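Local atomic coordinates of nucleotidyltransferase (Thermus thermophilus HB8, PDB entry 1WWP), a protein that probably serves as the substrate-binding, all-helical partner of a nucleotidyltransferase, though its own function has not been established. Residues A[47-52]-A[64-69]; A[81-86]-A[100-105]. One frame throughout, in Å; residues are numbered along the deposited sequence.

Contact 1. Residues A[47-52]-A[64-69]; sequences EKEGLE and REVGLL
Between E49 and L51 on one side and V66 on the other lies a small, largely van der Waals contact at the surface, where two successive helix ends, those of helix 20-49 and helix 56-66, come side by side at one end of the helical bundle. V66 is its hub. Its CG2 methyl receives the CD1 methyl of L51 at 3.9 Å and, from the helix end just before it, the bent side chain of E49, whose CG lies 3.8 Å from the same V66 CG2. The bend comes at chi2 (-51°), which folds the carboxylate back so that E49 OE1 also rests 3.6 Å from V66 CG2, while the E49 side chain also touches Y44 of its own helix. The L51 and V66 side chains run antiparallel alongside one another, and L51 CD1 extends far enough to graze E65 OE2 at 4.1 Å. Both segments leave their helices at glycines with positive phi, G50 and G67. At G67 the exit is a Schellman motif, with two bonds back into the last turn, one of them G67 N to R64 O at 3.0 Å. The following L68 turns to L41 and Y44 of helix 20-49. No hydrogen bond or salt bridge spans the two segments, so their mutual hold rests on dispersion, with the E49 carboxylate lying against the V66 methyl and that of E65 at the edge.

Contact 2. Residues A[81-86]-A[100-105]; sequences VDDRSL and FRRLPD
R102 reaches from helix 93-116 to D83 on helix 71-86, and its side chain illustrates how one arginine can join two helices whose nearest CA atoms across the contact, those of D83 and R102, are 9.0 Å apart. From CB the chain heads toward the partner helix, with CG anti to the carbonyl carbon. CB and CG pass no nearer than 4.0 Å to D83 OD1. The methylene CD comes much closer, lying 3.0 Å from D83 OD1, a tight approach, short for a carbon-oxygen contact. NE runs by at a longer distance, and CZ brings the guanidinium nearly level with the carboxylate, the two planes only 18° apart. At the tip NH1 carries the charge contact: it stands 2.8 Å from D83 OD2 and 3.3 Å from D83 OD1, a salt bridge made by a single nitrogen straddling both oxygens. Both of its hydrogen bonds are weak, the shorter one sharply bent at 115° and the longer one straighter at 164°. D83 OD1 also bonds to the hydroxyl of Y106, one turn further along R102's own helix, and the D83 side chain packs on I99, so the buried carboxylate is gripped from several points of helix 93-116. A leucine in place of R102 would probably leave the D83 carboxylate without its cationic mate, with the Y106 hydroxyl still beside it. The pairing probably offsets the charge of a buried carboxylate that Y106 also holds, and is likely to favour its ionised form.

Overall arrangement
Followed from the N terminus, the chain first passes through helix 2-13 and then the long helix 20-49, at whose end contact 1 opens. Contact 1 closes a short loop, 11 residues between its segments and mostly helix 56-66, and so ties the ends of two consecutive helices together. The chain then enters helix 71-86, where contact 2 opens only after contact 1 has closed; its 13 intervening residues lead into helix 93-116. The two loops therefore stand in series, neither nested nor crossed. Their centres are about 23 Å apart, on opposite sides of the chain's centre: contact 1 joins helix ends peripherally, contact 2 links helices nearer the middle.

Contact 1. Residues A[47-52]-A[64-69]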
loop_
_atom_site.group_PDB
_atom_site.type_symbol
_atom_site.label_atom_id
_atom_site.label_comp_id
_atom_site.label_asym_id
_atom_site.label_seq_id
_atom_site.Cartn_x
_atom_site.Cartn_y
_atom_site.Cartn_z
ATOM N N GLU A 47 -8.274 10.945 23.582
ATOM C CA GLU A 47 -8.000 12.109 24.413
ATOM C C GLU A 47 -9.155 13.057 24.703
ATOM O O GLU A 47 -9.302 13.545 25.830
ATOM C CB GLU A 47 -6.844 12.911 23.798
ATOM C CG GLU A 47 -5.527 12.130 23.679
ATOM C CD GLU A 47 -4.438 12.900 22.936
ATOM O OE1 GLU A 47 -4.512 13.016 21.690
ATOM O OE2 GLU A 47 -3.506 13.399 23.605
ATOM N N LYS A 48 -9.974 13.330 23.699
ATOM C CA LYS A 48 -11.087 14.261 23.879
ATOM C C LYS A 48 -12.425 13.631 24.267
ATOM O O LYS A 48 -13.269 14.303 24.852
ATOM C CB LYS A 48 -11.304 15.066 22.599
ATOM C CG LYS A 48 -10.042 15.570 21.923
ATOM C CD LYS A 48 -9.415 16.754 22.633
ATOM C CE LYS A 48 -8.321 17.365 21.763
ATOM N NZ LYS A 48 -7.537 18.398 22.492
ATOM N N GLU A 49 -12.647 12.364 23.921
ATOM C CA GLU A 49 -13.937 11.726 24.242
ATOM C C GLU A 49 -13.841 10.597 25.278
ATOM O O GLU A 49 -14.828 10.279 25.939
ATOM C CB GLU A 49 -14.577 11.160 22.966
ATOM C CG GLU A 49 -14.734 12.155 21.830
ATOM C CD GLU A 49 -15.425 13.442 22.257
ATOM O OE1 GLU A 49 -16.397 13.384 23.053
ATOM O OE2 GLU A 49 -15.000 14.521 21.778
ATOM N N GLY A 50 -12.659 9.992 25.385
ATOM C CA GLY A 50 -12.454 8.903 26.316
ATOM C C GLY A 50 -12.984 7.632 25.683
ATOM O O GLY A 50 -13.326 6.671 26.375
ATOM N N LEU A 51 -13.087 7.649 24.357
ATOM C CA LEU A 51 -13.559 6.492 23.619
ATOM C C LEU A 51 -12.373 5.817 22.942
ATOM O O LEU A 51 -11.566 6.467 22.283
ATOM C CB LEU A 51 -14.601 6.903 22.574
ATOM C CG LEU A 51 -15.928 7.478 23.086
ATOM C CD1 LEU A 51 -16.806 7.850 21.893
ATOM C CD2 LEU A 51 -16.633 6.454 23.966
ATOM N N GLU A 52 -12.281 4.503 23.096
ATOM C CA GLU A 52 -11.183 3.743 22.524
ATOM C C GLU A 52 -11.583 2.850 21.345
ATOM O O GLU A 52 -12.464 1.991 21.465
ATOM C CB GLU A 52 -10.569 2.870 23.610
ATOM C CG GLU A 52 -10.453 3.553 24.956
ATOM C CD GLU A 52 -9.127 4.249 25.133
ATOM O OE1 GLU A 52 -8.198 3.953 24.349
ATOM O OE2 GLU A 52 -9.011 5.077 26.065
ATOM N N ARG A 64 -18.567 8.467 14.353
ATOM C CA ARG A 64 -19.956 8.701 13.967
ATOM C C ARG A 64 -20.856 8.919 15.169
ATOM O O ARG A 64 -21.623 9.877 15.213
ATOM C CB ARG A 64 -20.513 7.521 13.171
ATOM C CG ARG A 64 -22.014 7.668 12.865
ATOM C CD ARG A 64 -22.577 6.439 12.163
ATOM N NE ARG A 64 -22.567 5.274 13.042
ATOM C CZ ARG A 64 -22.127 4.075 12.679
ATOM N NH1 ARG A 64 -21.664 3.886 11.449
ATOM N NH2 ARG A 64 -22.132 3.072 13.549
ATOM N N GLU A 65 -20.774 8.030 16.154
ATOM C CA GLU A 65 -21.641 8.195 17.305
ATOM C C GLU A 65 -21.386 9.487 18.077
ATOM O O GLU A 65 -22.308 10.073 18.647
ATOM C CB GLU A 65 -21.550 6.975 18.241
ATOM C CG GLU A 65 -20.155 6.588 18.685
ATOM C CD GLU A 65 -20.133 5.262 19.447
ATOM O OE1 GLU A 65 -20.485 4.220 18.849
ATOM O OE2 GLU A 65 -19.770 5.259 20.645
ATOM N N VAL A 66 -20.138 9.939 18.099
ATOM C CA VAL A 66 -19.809 11.148 18.829
ATOM C C VAL A 66 -20.175 12.395 18.031
ATOM O O VAL A 66 -20.199 13.510 18.548
ATOM C CB VAL A 66 -18.316 11.112 19.246
ATOM C CG1 VAL A 66 -17.508 12.199 18.572
ATOM C CG2 VAL A 66 -18.239 11.242 20.748
ATOM N N GLY A 67 -20.479 12.186 16.760
ATOM C CA GLY A 67 -20.880 13.289 15.915
ATOM C C GLY A 67 -19.806 13.850 15.006
ATOM O O GLY A 67 -20.096 14.709 14.172
ATOM N N LEU A 68 -18.571 13.373 15.158
ATOM C CA LEU A 68 -17.457 13.844 14.339
ATOM C C LEU A 68 -17.708 13.552 12.872
ATOM O O LEU A 68 -17.144 14.195 11.994
ATOM C CB LEU A 68 -16.161 13.168 14.774
ATOM C CG LEU A 68 -15.160 14.010 15.561
ATOM C CD1 LEU A 68 -15.817 14.628 16.783
ATOM C CD2 LEU A 68 -14.000 13.117 15.963
ATOM N N LEU A 69 -18.553 12.566 12.614
ATOM C CA LEU A 69 -18.898 12.189 11.255
ATOM C C LEU A 69 -20.398 12.060 11.139
ATOM O O LEU A 69 -21.024 11.354 11.926
ATOM C CB LEU A 69 -18.298 10.836 10.889
ATOM C CG LEU A 69 -16.801 10.589 10.777
ATOM C CD1 LEU A 69 -16.605 9.113 10.531
ATOM C CD2 LEU A 69 -16.182 11.420 9.637
#

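Contact 2. Residues A[81-86]-A[100-105]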
loop_
_atom_site.group_PDB
_atom_site.type_symbol
_atom_site.label_atom_id
_atom_site.label_comp_id
_atom_site.label_asym_id
_atom_site.label_seq_id
_atom_site.Cartn_x
_atom_site.Cartn_y
_atom_site.Cartn_z
ATOM N N VAL A 81 -12.117 2.557 4.007
ATOM C CA VAL A 81 -11.382 1.441 4.600
ATOM C C VAL A 81 -11.376 0.256 3.635
ATOM O O VAL A 81 -10.347 -0.382 3.439
ATOM C CB VAL A 81 -11.975 1.021 5.965
ATOM C CG1 VAL A 81 -11.275 -0.265 6.492
ATOM C CG2 VAL A 81 -11.772 2.141 6.977
ATOM N N ASP A 82 -12.509 -0.029 3.003
ATOM C CA ASP A 82 -12.536 -1.147 2.065
ATOM C C ASP A 82 -11.634 -0.899 0.841
ATOM O O ASP A 82 -10.942 -1.806 0.383
ATOM C CB ASP A 82 -13.981 -1.462 1.647
ATOM C CG ASP A 82 -14.785 -2.134 2.774
ATOM O OD1 ASP A 82 -14.176 -2.853 3.609
ATOM O OD2 ASP A 82 -16.025 -1.960 2.817
ATOM N N ASP A 83 -11.620 0.322 0.319
ATOM C CA ASP A 83 -10.747 0.631 -0.815
ATOM C C ASP A 83 -9.280 0.498 -0.404
ATOM O O ASP A 83 -8.414 0.157 -1.216
ATOM C CB ASP A 83 -10.997 2.045 -1.316
ATOM C CG ASP A 83 -12.173 2.118 -2.245
ATOM O OD1 ASP A 83 -12.501 3.237 -2.691
ATOM O OD2 ASP A 83 -12.765 1.049 -2.531
ATOM N N ARG A 84 -9.016 0.772 0.868
ATOM C CA ARG A 84 -7.676 0.668 1.406
ATOM C C ARG A 84 -7.236 -0.805 1.340
ATOM O O ARG A 84 -6.069 -1.111 1.111
ATOM C CB ARG A 84 -7.672 1.189 2.846
ATOM C CG ARG A 84 -6.340 1.037 3.558
ATOM C CD ARG A 84 -5.248 1.849 2.884
ATOM N NE ARG A 84 -3.940 1.546 3.445
ATOM C CZ ARG A 84 -3.164 0.555 3.022
ATOM N NH1 ARG A 84 -3.569 -0.228 2.028
ATOM N NH2 ARG A 84 -1.977 0.355 3.580
ATOM N N SER A 85 -8.179 -1.726 1.516
ATOM C CA SER A 85 -7.825 -3.138 1.456
ATOM C C SER A 85 -7.645 -3.596 0.014
ATOM O O SER A 85 -7.137 -4.675 -0.235
ATOM C CB SER A 85 -8.890 -3.998 2.160
ATOM O OG SER A 85 -10.142 -3.908 1.499
ATOM N N LEU A 86 -8.049 -2.775 -0.952
ATOM C CA LEU A 86 -7.887 -3.160 -2.350
ATOM C C LEU A 86 -6.684 -2.535 -3.072
ATOM O O LEU A 86 -6.346 -2.946 -4.179
ATOM C CB LEU A 86 -9.152 -2.825 -3.134
ATOM C CG LEU A 86 -10.362 -3.743 -2.972
ATOM C CD1 LEU A 86 -11.575 -3.092 -3.597
ATOM C CD2 LEU A 86 -10.060 -5.082 -3.628
ATOM N N PHE A 100 -9.113 5.431 -8.076
ATOM C CA PHE A 100 -8.784 6.819 -8.377
ATOM C C PHE A 100 -10.018 7.707 -8.491
ATOM O O PHE A 100 -9.975 8.879 -8.124
ATOM C CB PHE A 100 -7.978 6.925 -9.675
ATOM C CG PHE A 100 -7.516 8.321 -9.976
ATOM C CD1 PHE A 100 -6.456 8.884 -9.267
ATOM C CD2 PHE A 100 -8.187 9.101 -10.911
ATOM C CE1 PHE A 100 -6.076 10.202 -9.480
ATOM C CE2 PHE A 100 -7.812 10.426 -11.132
ATOM C CZ PHE A 100 -6.756 10.980 -10.415
ATOM N N ARG A 101 -11.115 7.152 -9.000
ATOM C CA ARG A 101 -12.350 7.918 -9.155
ATOM C C ARG A 101 -12.946 8.323 -7.811
ATOM O O ARG A 101 -13.701 9.295 -7.723
ATOM C CB ARG A 101 -13.395 7.116 -9.935
ATOM C CG ARG A 101 -13.023 6.801 -11.378
ATOM C CD ARG A 101 -14.188 6.135 -12.113
ATOM N NE ARG A 101 -14.637 4.919 -11.437
ATOM C CZ ARG A 101 -15.664 4.175 -11.834
ATOM N NH1 ARG A 101 -16.362 4.519 -12.908
ATOM N NH2 ARG A 101 -15.992 3.082 -11.154
ATOM N N ARG A 102 -12.606 7.588 -6.761
ATOM C CA ARG A 102 -13.137 7.905 -5.451
ATOM C C ARG A 102 -12.242 8.834 -4.648
ATOM O O ARG A 102 -12.704 9.481 -3.710
ATOM C CB ARG A 102 -13.367 6.617 -4.670
ATOM C CG ARG A 102 -14.317 5.647 -5.363
ATOM C CD ARG A 102 -13.944 4.203 -5.079
ATOM N NE ARG A 102 -14.598 3.289 -6.010
ATOM C CZ ARG A 102 -14.392 1.974 -6.050
ATOM N NH1 ARG A 102 -13.540 1.408 -5.205
ATOM N NH2 ARG A 102 -15.043 1.225 -6.936
ATOM N N LEU A 103 -10.964 8.918 -5.009
ATOM C CA LEU A 103 -10.046 9.759 -4.245
ATOM C C LEU A 103 -10.504 11.192 -3.995
ATOM O O LEU A 103 -10.293 11.723 -2.902
ATOM C CB LEU A 103 -8.656 9.759 -4.884
ATOM C CG LEU A 103 -7.996 8.384 -5.015
ATOM C CD1 LEU A 103 -6.531 8.579 -5.370
ATOM C CD2 LEU A 103 -8.118 7.593 -3.708
ATOM N N PRO A 104 -11.134 11.841 -4.997
ATOM C CA PRO A 104 -11.599 13.218 -4.818
ATOM C C PRO A 104 -12.404 13.378 -3.533
ATOM O O PRO A 104 -12.098 14.235 -2.698
ATOM C CB PRO A 104 -12.455 13.451 -6.061
ATOM C CG PRO A 104 -11.754 12.631 -7.097
ATOM C CD PRO A 104 -11.458 11.356 -6.354
ATOM N N ASP A 105 -13.436 12.550 -3.382
ATOM C CA ASP A 105 -14.289 12.598 -2.198
ATOM C C ASP A 105 -13.521 12.273 -0.922
ATOM O O ASP A 105 -13.701 12.939 0.093
ATOM C CB ASP A 105 -15.460 11.627 -2.340
ATOM C CG ASP A 105 -16.407 12.015 -3.463
ATOM O OD1 ASP A 105 -15.946 12.129 -4.618
ATOM O OD2 ASP A 105 -17.615 12.204 -3.192
#